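Local coordinates for conjugal transfer protein TRWB (Escherichia coli, PDB 1E9R) that probably serves as the hexameric, ATP-driven coupling motor that delivers plasmid DNA to a type IV secretion channel during bacterial conjugation, at residues Pro257-Ser260 against Ala261-Val265; Val45-Pro48 against Arg49-Pro53; Gly314-Ser317 against Thr318-Asp322; Lys159-Ala162 against Leu163-Thr166. All coordinates share one frame; numbering follows the deposited sequence.

How the interactions relate
From the N terminus the contacts follow one another in the order interaction 2, interaction 4, interaction 1, interaction 3, with no nesting or crossing. Each joins neighbouring residues of one continuous stretch, so none closes a long loop. Interaction 2 turns the chain between strand 45-46 and strand 56-59. Interaction 4 ends helix 141-163 at the periphery, with its centre about 46 Å from that of interaction 2, across the middle of the chain. Interaction 1 is a buried turn of helix 252-269, packed against strand 243-247. Interaction 3, with its centre about 19 Å from that of interaction 1, leads strand 309-315 of the same mixed sheet into helix 318-325 and faces a second subunit.

Interaction 1: residues Pro257-Ser260 against Ala261-Val265; sequences PLIS and AWVDV
One face of the W262 indole carries L258, its neighbour one turn earlier in helix 252-269. L258 CD2 sits over this face, offset toward the rim, and makes a CH-pi contact 3.7 Å from the centroid of the W262 six-membered ring, 23° off the ring normal. The other methyl joins in, L258 CD1 lying 3.5 Å from W262 CH2. I259 comes up to the ring obliquely through its CA, while W115 meets the indole edge to face. With CG anti to the carbonyl carbon (chi1 -74°), the W262 ring swings back along the helix onto L258. Main-chain bonds hold the spacing: W262 N donates to L258 O at 2.9 Å, and V263 N to I259 O over 2.9 Å. With an alanine here, the L258 methyls would probably face a gap and W115 would lose its ring partner. The polar side chains lead off to other parts of the chain: S260 OG bonds R256 O and E292 N, and the D264 carboxylate takes S133 OG and S296 N. The buried turn thus combines a dispersion-held aromatic contact with polar groups whose hydrogen bonds are met inside the protein.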
ATOM      1  N   PRO B 257       1.925 -20.744  21.531  1.00 31.87           N
ATOM      2  CA  PRO B 257       3.289 -20.297  21.841  1.00 31.58           C
ATOM      3  C   PRO B 257       4.254 -21.362  22.394  1.00 31.15           C
ATOM      4  O   PRO B 257       5.449 -21.335  22.092  1.00 30.35           O
ATOM      5  CB  PRO B 257       3.064 -19.127  22.812  1.00 30.65           C
ATOM      6  CG  PRO B 257       1.729 -19.379  23.377  1.00 31.48           C
ATOM      7  CD  PRO B 257       0.935 -19.898  22.214  1.00 31.59           C
ATOM      8  N   LEU B 258       3.741 -22.298  23.195  1.00 32.28           N
ATOM      9  CA  LEU B 258       4.570 -23.367  23.767  1.00 30.83           C
ATOM     10  C   LEU B 258       5.056 -24.309  22.675  1.00 30.51           C
ATOM     11  O   LEU B 258       6.245 -24.607  22.596  1.00 29.38           O
ATOM     12  CB  LEU B 258       3.790 -24.192  24.800  1.00 30.74           C
ATOM     13  CG  LEU B 258       4.616 -24.697  26.000  1.00 31.89           C
ATOM     14  CD1 LEU B 258       3.938 -25.909  26.617  1.00 29.97           C
ATOM     15  CD2 LEU B 258       6.027 -25.048  25.570  1.00 27.84           C
ATOM     16  N   ILE B 259       4.123 -24.779  21.846  1.00 29.64           N
ATOM     17  CA  ILE B 259       4.440 -25.683  20.747  1.00 30.96           C
ATOM     18  C   ILE B 259       5.416 -24.970  19.805  1.00 31.30           C
ATOM     19  O   ILE B 259       6.425 -25.549  19.387  1.00 30.81           O
ATOM     20  CB  ILE B 259       3.155 -26.106  19.991  1.00 31.53           C
ATOM     21  CG1 ILE B 259       2.233 -26.891  20.930  1.00 29.14           C
ATOM     22  CG2 ILE B 259       3.499 -26.991  18.816  1.00 29.93           C
ATOM     23  CD1 ILE B 259       0.771 -26.939  20.466  1.00 33.70           C
ATOM     24  N   SER B 260       5.128 -23.708  19.489  1.00 30.33           N
ATOM     25  CA  SER B 260       6.023 -22.926  18.637  1.00 27.73           C
ATOM     26  C   SER B 260       7.404 -22.879  19.294  1.00 27.64           C
ATOM     27  O   SER B 260       8.421 -22.971  18.623  1.00 27.36           O
ATOM     28  CB  SER B 260       5.502 -21.493  18.454  1.00 25.82           C
ATOM     29  OG  SER B 260       4.263 -21.487  17.776  1.00 25.24           O
ATOM     30  N   ALA B 261       7.441 -22.732  20.609  1.00 24.65           N
ATOM     31  CA  ALA B 261       8.715 -22.694  21.301  1.00 26.46           C
ATOM     32  C   ALA B 261       9.480 -23.994  21.084  1.00 26.39           C
ATOM     33  O   ALA B 261      10.676 -23.985  20.781  1.00 26.55           O
ATOM     34  CB  ALA B 261       8.495 -22.471  22.791  1.00 24.74           C
ATOM     35  N   TRP B 262       8.797 -25.121  21.245  1.00 26.62           N
ATOM     36  CA  TRP B 262       9.460 -26.401  21.081  1.00 28.43           C
ATOM     37  C   TRP B 262       9.997 -26.577  19.674  1.00 29.16           C
ATOM     38  O   TRP B 262      11.174 -26.913  19.485  1.00 28.48           O
ATOM     39  CB  TRP B 262       8.518 -27.559  21.442  1.00 28.69           C
ATOM     40  CG  TRP B 262       8.292 -27.702  22.932  1.00 30.69           C
ATOM     41  CD1 TRP B 262       9.185 -27.419  23.930  1.00 30.74           C
ATOM     42  CD2 TRP B 262       7.101 -28.165  23.580  1.00 29.49           C
ATOM     43  NE1 TRP B 262       8.622 -27.673  25.154  1.00 29.91           N
ATOM     44  CE2 TRP B 262       7.344 -28.131  24.971  1.00 28.73           C
ATOM     45  CE3 TRP B 262       5.853 -28.602  23.122  1.00 29.99           C
ATOM     46  CZ2 TRP B 262       6.378 -28.518  25.913  1.00 30.36           C
ATOM     47  CZ3 TRP B 262       4.888 -28.990  24.061  1.00 29.79           C
ATOM     48  CH2 TRP B 262       5.160 -28.942  25.441  1.00 28.98           C
ATOM     49  N   VAL B 263       9.143 -26.344  18.684  1.00 29.90           N
ATOM     50  CA  VAL B 263       9.575 -26.473  17.300  1.00 30.11           C
ATOM     51  C   VAL B 263      10.831 -25.631  17.038  1.00 30.82           C
ATOM     52  O   VAL B 263      11.775 -26.089  16.394  1.00 31.12           O
ATOM     53  CB  VAL B 263       8.466 -26.042  16.331  1.00 30.20           C
ATOM     54  CG1 VAL B 263       8.998 -26.020  14.909  1.00 28.50           C
ATOM     55  CG2 VAL B 263       7.286 -26.990  16.449  1.00 29.10           C
ATOM     56  N   ASP B 264      10.844 -24.405  17.553  1.00 29.18           N
ATOM     57  CA  ASP B 264      11.983 -23.521  17.358  1.00 29.12           C
ATOM     58  C   ASP B 264      13.207 -24.023  18.113  1.00 29.01           C
ATOM     59  O   ASP B 264      14.332 -23.882  17.637  1.00 26.81           O
ATOM     60  CB  ASP B 264      11.646 -22.094  17.803  1.00 30.12           C
ATOM     61  CG  ASP B 264      12.626 -21.083  17.266  1.00 30.98           C
ATOM     62  OD1 ASP B 264      12.501 -20.751  16.070  1.00 32.07           O
ATOM     63  OD2 ASP B 264      13.522 -20.638  18.014  1.00 31.15           O
ATOM     64  N   VAL B 265      12.994 -24.603  19.292  1.00 29.62           N
ATOM     65  CA  VAL B 265      14.113 -25.134  20.054  1.00 28.55           C
ATOM     66  C   VAL B 265      14.792 -26.188  19.197  1.00 29.58           C
ATOM     67  O   VAL B 265      16.017 -26.238  19.127  1.00 32.05           O
ATOM     68  CB  VAL B 265      13.664 -25.792  21.369  1.00 30.17           C
ATOM     69  CG1 VAL B 265      14.844 -26.528  22.010  1.00 26.53           C
ATOM     70  CG2 VAL B 265      13.127 -24.735  22.317  1.00 28.33           C
TER

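Interaction 2: residues Val45-Pro48 against Arg49-Pro53; sequences VPMP and RDAEP
P48 and A51 are joined by the main chain: A51 N donates to P48 O at 2.8 Å. R49 and D50, both at helical backbone angles, form the middle of this beta-turn, and E52 N adds a weak bond to P48 O. A water donates to M47 O at 2.6 Å and may link it to E52 OE2, though that second distance is too short to be trusted. Apolar contacts line the turn. P48 CB packs 3.9 Å from A51 CB; M47, with CG anti to its N (chi1 172°) and the chain extended, brings CE to 4.0 Å from A51 CB, while its CG passes 4.1 Å from E52 CG. The charged ends find partners beyond the turn: E52 forms salt bridges to R310 through OE1 and to R80 through OE2, and D50 OD1 pairs with R54. The E52 carboxylate probably eases the closeness of R49 to R80. The turn follows the two-stranded hairpin of 41-42 and 45-46 and leads toward strand 56-59; P48 leans on T33 of helix 26-33, and the salt bridge to R310 ties E52 to strand 309-315 of the central sheet.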
ATOM      1  N   VAL B  45       5.307 -42.729  -4.202  1.00 43.78           N
ATOM      2  CA  VAL B  45       6.475 -42.493  -5.041  1.00 41.37           C
ATOM      3  C   VAL B  45       7.719 -42.378  -4.181  1.00 42.17           C
ATOM      4  O   VAL B  45       7.753 -41.586  -3.243  1.00 43.69           O
ATOM      5  CB  VAL B  45       6.344 -41.201  -5.868  1.00 40.56           C
ATOM      6  CG1 VAL B  45       7.502 -41.108  -6.845  1.00 41.66           C
ATOM      7  CG2 VAL B  45       5.013 -41.168  -6.603  1.00 40.99           C
ATOM      8  N   PRO B  46       8.755 -43.179  -4.483  1.00 41.09           N
ATOM      9  CA  PRO B  46       9.989 -43.117  -3.694  1.00 40.15           C
ATOM     10  C   PRO B  46      10.656 -41.756  -3.838  1.00 40.54           C
ATOM     11  O   PRO B  46      10.817 -41.226  -4.940  1.00 38.78           O
ATOM     12  CB  PRO B  46      10.830 -44.262  -4.260  1.00 39.50           C
ATOM     13  CG  PRO B  46      10.369 -44.362  -5.659  1.00 41.70           C
ATOM     14  CD  PRO B  46       8.867 -44.195  -5.542  1.00 42.03           C
ATOM     15  N   MET B  47      11.037 -41.193  -2.703  1.00 40.06           N
ATOM     16  CA  MET B  47      11.655 -39.891  -2.676  1.00 39.77           C
ATOM     17  C   MET B  47      13.157 -39.954  -2.918  1.00 39.18           C
ATOM     18  O   MET B  47      13.873 -40.707  -2.263  1.00 40.47           O
ATOM     19  CB  MET B  47      11.344 -39.232  -1.332  1.00 40.41           C
ATOM     20  CG  MET B  47      12.086 -37.941  -1.066  1.00 39.54           C
ATOM     21  SD  MET B  47      11.305 -37.016   0.264  1.00 39.93           S
ATOM     22  CE  MET B  47      11.712 -35.339  -0.245  1.00 39.84           C
ATOM     23  N   PRO B  48      13.650 -39.178  -3.895  1.00 38.10           N
ATOM     24  CA  PRO B  48      15.081 -39.170  -4.182  1.00 37.63           C
ATOM     25  C   PRO B  48      15.799 -38.864  -2.885  1.00 39.57           C
ATOM     26  O   PRO B  48      15.480 -37.891  -2.206  1.00 40.54           O
ATOM     27  CB  PRO B  48      15.221 -38.040  -5.186  1.00 37.10           C
ATOM     28  CG  PRO B  48      13.943 -38.129  -5.940  1.00 38.71           C
ATOM     29  CD  PRO B  48      12.914 -38.350  -4.863  1.00 37.63           C
ATOM     30  N   ARG B  49      16.754 -39.709  -2.534  1.00 41.12           N
ATOM     31  CA  ARG B  49      17.517 -39.537  -1.308  1.00 42.30           C
ATOM     32  C   ARG B  49      18.106 -38.140  -1.158  1.00 41.29           C
ATOM     33  O   ARG B  49      18.083 -37.571  -0.072  1.00 40.15           O
ATOM     34  CB  ARG B  49      18.648 -40.566  -1.256  1.00 45.22           C
ATOM     35  CG  ARG B  49      18.260 -41.917  -0.702  1.00 50.71           C
ATOM     36  CD  ARG B  49      18.521 -41.936   0.773  1.00 56.05           C
ATOM     37  NE  ARG B  49      18.585 -43.299   1.267  1.00 61.78           N
ATOM     38  CZ  ARG B  49      19.066 -43.626   2.458  1.00 62.54           C
ATOM     39  NH1 ARG B  49      19.524 -42.672   3.258  1.00 62.37           N
ATOM     40  NH2 ARG B  49      19.081 -44.899   2.846  1.00 63.43           N
ATOM     41  N   ASP B  50      18.638 -37.601  -2.250  1.00 40.15           N
ATOM     42  CA  ASP B  50      19.258 -36.281  -2.236  1.00 40.63           C
ATOM     43  C   ASP B  50      18.236 -35.161  -2.047  1.00 39.04           C
ATOM     44  O   ASP B  50      18.598 -34.011  -1.789  1.00 37.61           O
ATOM     45  CB  ASP B  50      20.048 -36.053  -3.537  1.00 43.85           C
ATOM     46  CG  ASP B  50      19.156 -36.055  -4.785  1.00 48.52           C
ATOM     47  OD1 ASP B  50      18.261 -35.186  -4.901  1.00 50.94           O
ATOM     48  OD2 ASP B  50      19.346 -36.929  -5.663  1.00 55.31           O
ATOM     49  N   ALA B  51      16.959 -35.507  -2.173  1.00 35.50           N
ATOM     50  CA  ALA B  51      15.890 -34.540  -2.023  1.00 35.31           C
ATOM     51  C   ALA B  51      15.464 -34.427  -0.563  1.00 36.10           C
ATOM     52  O   ALA B  51      14.985 -33.380  -0.123  1.00 36.41           O
ATOM     53  CB  ALA B  51      14.715 -34.949  -2.879  1.00 33.14           C
ATOM     54  N   GLU B  52      15.651 -35.505   0.190  1.00 35.08           N
ATOM     55  CA  GLU B  52      15.265 -35.531   1.594  1.00 35.45           C
ATOM     56  C   GLU B  52      15.687 -34.325   2.433  1.00 34.95           C
ATOM     57  O   GLU B  52      14.852 -33.700   3.084  1.00 32.57           O
ATOM     58  CB  GLU B  52      15.784 -36.806   2.245  1.00 35.41           C
ATOM     59  CG  GLU B  52      15.023 -38.030   1.847  1.00 36.07           C
ATOM     60  CD  GLU B  52      15.630 -39.267   2.434  1.00 35.59           C
ATOM     61  OE1 GLU B  52      16.313 -39.153   3.471  1.00 36.27           O
ATOM     62  OE2 GLU B  52      15.419 -40.349   1.860  1.00 38.55           O
ATOM     63  N   PRO B  53      16.987 -33.991   2.444  1.00 33.81           N
ATOM     64  CA  PRO B  53      17.440 -32.847   3.235  1.00 33.88           C
ATOM     65  C   PRO B  53      17.199 -31.478   2.593  1.00 34.07           C
ATOM     66  O   PRO B  53      17.654 -30.458   3.118  1.00 34.26           O
ATOM     67  CB  PRO B  53      18.914 -33.157   3.458  1.00 33.54           C
ATOM     68  CG  PRO B  53      19.290 -33.827   2.192  1.00 33.14           C
ATOM     69  CD  PRO B  53      18.135 -34.751   1.922  1.00 32.68           C
TER
HETATM   70  O   HOH W   1      14.124 -41.545   0.194  1.00 27.53           O

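Interaction 3: residues Gly314-Ser317 against Thr318-Asp322; sequences GLQS and TSQLD
S317 sits at the N-cap of helix 318-325 and meets Q320 along its whole side chain. Its CB packs 3.7 Å from Q320 CB. Beyond it, OG stands anti to the S317 backbone N (chi1 178°), turned to the amides of the first helical turn: it accepts from Q320 N at 3.1 Å and 146°, and weakly from S319 N at 3.3 Å. The same OG also hydrogen-bonds T332 OG1 of a second subunit, so the cap is part of a subunit interface. S317 O adds weak bonds from Q320 N and L321 N. With an alanine in its place, S319 N and Q320 N would probably lose their side-chain acceptor and the T332 hydroxyl its mate. L315 crosses L321 at about a right angle, its CD1 lying 4.1 Å from L321 CB. Q316 CG approaches Q320 OE1 at 4.1 Å, with the two amide planes 84° apart. Q316 also touches T62, in what is probably the Walker A loop. This strand-to-helix junction leaves the end of strand 309-315, flanked in the sheet by strands 56-59 and 281-285, and L321 then packs on helix 327-334.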
ATOM      1  N   GLY B 314       3.107 -29.233   6.221  1.00 27.68           N
ATOM      2  CA  GLY B 314       1.839 -29.133   5.528  1.00 27.88           C
ATOM      3  C   GLY B 314       1.475 -27.660   5.517  1.00 29.85           C
ATOM      4  O   GLY B 314       1.880 -26.919   6.421  1.00 28.37           O
ATOM      5  N   LEU B 315       0.723 -27.228   4.505  1.00 29.94           N
ATOM      6  CA  LEU B 315       0.312 -25.829   4.392  1.00 31.60           C
ATOM      7  C   LEU B 315      -1.043 -25.775   3.724  1.00 32.21           C
ATOM      8  O   LEU B 315      -1.134 -26.021   2.530  1.00 31.29           O
ATOM      9  CB  LEU B 315       1.312 -25.039   3.541  1.00 29.65           C
ATOM     10  CG  LEU B 315       1.019 -23.544   3.367  1.00 30.53           C
ATOM     11  CD1 LEU B 315       1.158 -22.855   4.717  1.00 29.23           C
ATOM     12  CD2 LEU B 315       1.977 -22.925   2.353  1.00 27.11           C
ATOM     13  N   GLN B 316      -2.093 -25.453   4.478  1.00 34.76           N
ATOM     14  CA  GLN B 316      -3.419 -25.397   3.882  1.00 36.63           C
ATOM     15  C   GLN B 316      -3.708 -24.068   3.185  1.00 35.41           C
ATOM     16  O   GLN B 316      -4.424 -24.039   2.186  1.00 35.14           O
ATOM     17  CB  GLN B 316      -4.505 -25.670   4.920  1.00 38.38           C
ATOM     18  CG  GLN B 316      -4.834 -24.484   5.788  1.00 46.46           C
ATOM     19  CD  GLN B 316      -6.194 -24.607   6.456  1.00 49.66           C
ATOM     20  OE1 GLN B 316      -6.506 -25.640   7.061  1.00 50.34           O
ATOM     21  NE2 GLN B 316      -7.010 -23.551   6.355  1.00 48.54           N
ATOM     22  N   SER B 317      -3.155 -22.972   3.703  1.00 36.36           N
ATOM     23  CA  SER B 317      -3.379 -21.653   3.102  1.00 36.02           C
ATOM     24  C   SER B 317      -2.093 -20.854   2.969  1.00 35.24           C
ATOM     25  O   SER B 317      -1.449 -20.533   3.963  1.00 34.86           O
ATOM     26  CB  SER B 317      -4.382 -20.843   3.930  1.00 37.94           C
ATOM     27  OG  SER B 317      -4.570 -19.550   3.371  1.00 39.56           O
ATOM     28  N   THR B 318      -1.724 -20.533   1.736  1.00 35.36           N
ATOM     29  CA  THR B 318      -0.513 -19.765   1.497  1.00 34.82           C
ATOM     30  C   THR B 318      -0.766 -18.330   1.994  1.00 33.04           C
ATOM     31  O   THR B 318       0.148 -17.587   2.380  1.00 32.76           O
ATOM     32  CB  THR B 318      -0.159 -19.773  -0.013  1.00 37.44           C
ATOM     33  OG1 THR B 318       1.000 -18.959  -0.238  1.00 41.02           O
ATOM     34  CG2 THR B 318      -1.330 -19.252  -0.850  1.00 35.09           C
ATOM     35  N   SER B 319      -2.042 -17.978   1.998  1.00 33.89           N
ATOM     36  CA  SER B 319      -2.497 -16.671   2.434  1.00 33.32           C
ATOM     37  C   SER B 319      -2.303 -16.519   3.942  1.00 32.65           C
ATOM     38  O   SER B 319      -1.908 -15.458   4.434  1.00 32.42           O
ATOM     39  CB  SER B 319      -3.973 -16.527   2.072  1.00 35.94           C
ATOM     40  OG  SER B 319      -4.518 -15.364   2.650  1.00 43.48           O
ATOM     41  N   GLN B 320      -2.575 -17.599   4.668  1.00 30.08           N
ATOM     42  CA  GLN B 320      -2.445 -17.604   6.116  1.00 31.51           C
ATOM     43  C   GLN B 320      -0.994 -17.466   6.505  1.00 29.40           C
ATOM     44  O   GLN B 320      -0.682 -16.831   7.509  1.00 28.43           O
ATOM     45  CB  GLN B 320      -2.996 -18.894   6.700  1.00 33.36           C
ATOM     46  CG  GLN B 320      -3.204 -18.832   8.190  1.00 38.51           C
ATOM     47  CD  GLN B 320      -3.633 -20.175   8.772  1.00 45.03           C
ATOM     48  OE1 GLN B 320      -4.089 -21.083   8.045  1.00 45.51           O
ATOM     49  NE2 GLN B 320      -3.500 -20.309  10.094  1.00 45.89           N
ATOM     50  N   LEU B 321      -0.108 -18.065   5.713  1.00 28.46           N
ATOM     51  CA  LEU B 321       1.329 -17.994   5.974  1.00 28.15           C
ATOM     52  C   LEU B 321       1.827 -16.557   5.782  1.00 28.13           C
ATOM     53  O   LEU B 321       2.730 -16.093   6.492  1.00 26.23           O
ATOM     54  CB  LEU B 321       2.080 -18.922   5.028  1.00 23.64           C
ATOM     55  CG  LEU B 321       3.563 -19.081   5.353  1.00 26.82           C
ATOM     56  CD1 LEU B 321       3.709 -19.773   6.712  1.00 21.64           C
ATOM     57  CD2 LEU B 321       4.254 -19.872   4.233  1.00 23.29           C
ATOM     58  N   ASP B 322       1.244 -15.862   4.805  1.00 28.40           N
ATOM     59  CA  ASP B 322       1.626 -14.482   4.535  1.00 30.09           C
ATOM     60  C   ASP B 322       1.232 -13.671   5.737  1.00 30.13           C
ATOM     61  O   ASP B 322       1.938 -12.754   6.137  1.00 30.55           O
ATOM     62  CB  ASP B 322       0.904 -13.918   3.306  1.00 29.89           C
ATOM     63  CG  ASP B 322       1.444 -14.472   1.995  1.00 30.80           C
ATOM     64  OD1 ASP B 322       2.609 -14.920   1.971  1.00 29.87           O
ATOM     65  OD2 ASP B 322       0.707 -14.441   0.981  1.00 33.98           O
TER

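Interaction 4: residues Lys159-Ala162 against Leu163-Thr166; sequences KKLA and LIGT
L161 and T166 make the closing contact where helix 141-163 ends: T166 N reaches back to L161 O at 2.8 Å in a weak, bent bond of 127°. Their side chains cross at about a right angle, with L161 CD2 3.7 Å from T166 OG1, and L161 CB lies 3.4 Å from T166 O. A second weak bond runs from G165 N to A162 O at 3.3 Å. The chain turns out of the helix through G165, which is in the left-handed conformation (phi 82°). A side chain on G165 would press against the carbonyl oxygen of I164, so glycine suits the place. Just before the break the helix is still regular: I164 N donates to K160 O at 2.8 Å, and L163 N to K159 O at 3.1 Å. I164 holds CG1 between its N and carbonyl carbon (chi1 72°), which brings CD1 to 4.2 Å from L161 CD2 and lets CG2 rest near K160 O. Further out, both lysine ends have partners: K159 NZ forms a salt bridge with E156 OE2, and K160 NZ bonds F187 O and makes a cation-pi contact with the F187 ring. The turn directs the chain toward helix 169-178, where L161 packs on E171 and L172, while A162 and K159 lie against W127 of helix 126-134.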
ATOM      1  N   LYS B 159      18.242 -15.279  33.597  1.00 41.45           N
ATOM      2  CA  LYS B 159      19.678 -15.418  33.831  1.00 43.50           C
ATOM      3  C   LYS B 159      20.025 -15.237  35.313  1.00 43.88           C
ATOM      4  O   LYS B 159      20.871 -15.955  35.845  1.00 42.74           O
ATOM      5  CB  LYS B 159      20.453 -14.395  33.001  1.00 44.36           C
ATOM      6  CG  LYS B 159      21.943 -14.652  32.930  1.00 47.65           C
ATOM      7  CD  LYS B 159      22.682 -13.479  32.277  1.00 51.05           C
ATOM      8  CE  LYS B 159      22.182 -13.174  30.852  1.00 52.15           C
ATOM      9  NZ  LYS B 159      22.939 -12.048  30.200  1.00 51.29           N
ATOM     10  N   LYS B 160      19.368 -14.282  35.972  1.00 44.15           N
ATOM     11  CA  LYS B 160      19.606 -14.015  37.393  1.00 45.37           C
ATOM     12  C   LYS B 160      19.038 -15.119  38.292  1.00 44.99           C
ATOM     13  O   LYS B 160      19.681 -15.526  39.261  1.00 46.46           O
ATOM     14  CB  LYS B 160      19.005 -12.668  37.797  1.00 44.09           C
ATOM     15  CG  LYS B 160      19.299 -12.280  39.239  1.00 45.90           C
ATOM     16  CD  LYS B 160      18.883 -10.839  39.552  1.00 46.36           C
ATOM     17  CE  LYS B 160      19.139 -10.491  41.019  1.00 45.37           C
ATOM     18  NZ  LYS B 160      18.815  -9.069  41.335  1.00 49.35           N
ATOM     19  N   LEU B 161      17.835 -15.589  37.975  1.00 43.00           N
ATOM     20  CA  LEU B 161      17.212 -16.670  38.728  1.00 41.77           C
ATOM     21  C   LEU B 161      18.112 -17.909  38.670  1.00 43.26           C
ATOM     22  O   LEU B 161      18.311 -18.597  39.670  1.00 44.30           O
ATOM     23  CB  LEU B 161      15.836 -16.998  38.145  1.00 39.30           C
ATOM     24  CG  LEU B 161      14.732 -15.983  38.430  1.00 37.83           C
ATOM     25  CD1 LEU B 161      13.489 -16.364  37.660  1.00 37.43           C
ATOM     26  CD2 LEU B 161      14.440 -15.943  39.923  1.00 38.14           C
ATOM     27  N   ALA B 162      18.657 -18.190  37.491  1.00 44.55           N
ATOM     28  CA  ALA B 162      19.553 -19.329  37.324  1.00 44.53           C
ATOM     29  C   ALA B 162      20.804 -19.131  38.180  1.00 46.71           C
ATOM     30  O   ALA B 162      21.339 -20.089  38.737  1.00 47.60           O
ATOM     31  CB  ALA B 162      19.941 -19.479  35.864  1.00 43.63           C
ATOM     32  N   LEU B 163      21.268 -17.886  38.272  1.00 48.46           N
ATOM     33  CA  LEU B 163      22.445 -17.548  39.072  1.00 50.69           C
ATOM     34  C   LEU B 163      22.213 -17.730  40.565  1.00 51.76           C
ATOM     35  O   LEU B 163      23.034 -18.340  41.253  1.00 52.41           O
ATOM     36  CB  LEU B 163      22.868 -16.103  38.833  1.00 50.16           C
ATOM     37  CG  LEU B 163      23.974 -15.886  37.810  1.00 51.71           C
ATOM     38  CD1 LEU B 163      24.520 -14.475  37.978  1.00 51.57           C
ATOM     39  CD2 LEU B 163      25.085 -16.903  38.021  1.00 50.64           C
ATOM     40  N   ILE B 164      21.107 -17.184  41.068  1.00 52.26           N
ATOM     41  CA  ILE B 164      20.808 -17.308  42.486  1.00 54.10           C
ATOM     42  C   ILE B 164      20.324 -18.726  42.827  1.00 54.66           C
ATOM     43  O   ILE B 164      19.909 -18.999  43.958  1.00 56.05           O
ATOM     44  CB  ILE B 164      19.778 -16.226  42.961  1.00 53.92           C
ATOM     45  CG1 ILE B 164      18.380 -16.521  42.435  1.00 53.90           C
ATOM     46  CG2 ILE B 164      20.216 -14.851  42.484  1.00 54.16           C
ATOM     47  CD1 ILE B 164      17.372 -15.459  42.829  1.00 54.15           C
ATOM     48  N   GLY B 165      20.390 -19.621  41.842  1.00 53.88           N
ATOM     49  CA  GLY B 165      20.012 -21.009  42.058  1.00 52.95           C
ATOM     50  C   GLY B 165      18.548 -21.389  42.004  1.00 54.24           C
ATOM     51  O   GLY B 165      18.204 -22.555  42.211  1.00 53.65           O
ATOM     52  N   THR B 166      17.686 -20.424  41.713  1.00 54.89           N
ATOM     53  CA  THR B 166      16.250 -20.679  41.645  1.00 55.19           C
ATOM     54  C   THR B 166      15.673 -20.598  40.223  1.00 54.65           C
ATOM     55  O   THR B 166      14.870 -19.701  39.924  1.00 55.16           O
ATOM     56  CB  THR B 166      15.497 -19.681  42.550  1.00 56.87           C
ATOM     57  OG1 THR B 166      15.933 -18.347  42.254  1.00 58.29           O
ATOM     58  CG2 THR B 166      15.780 -19.982  44.021  1.00 57.21           C
TER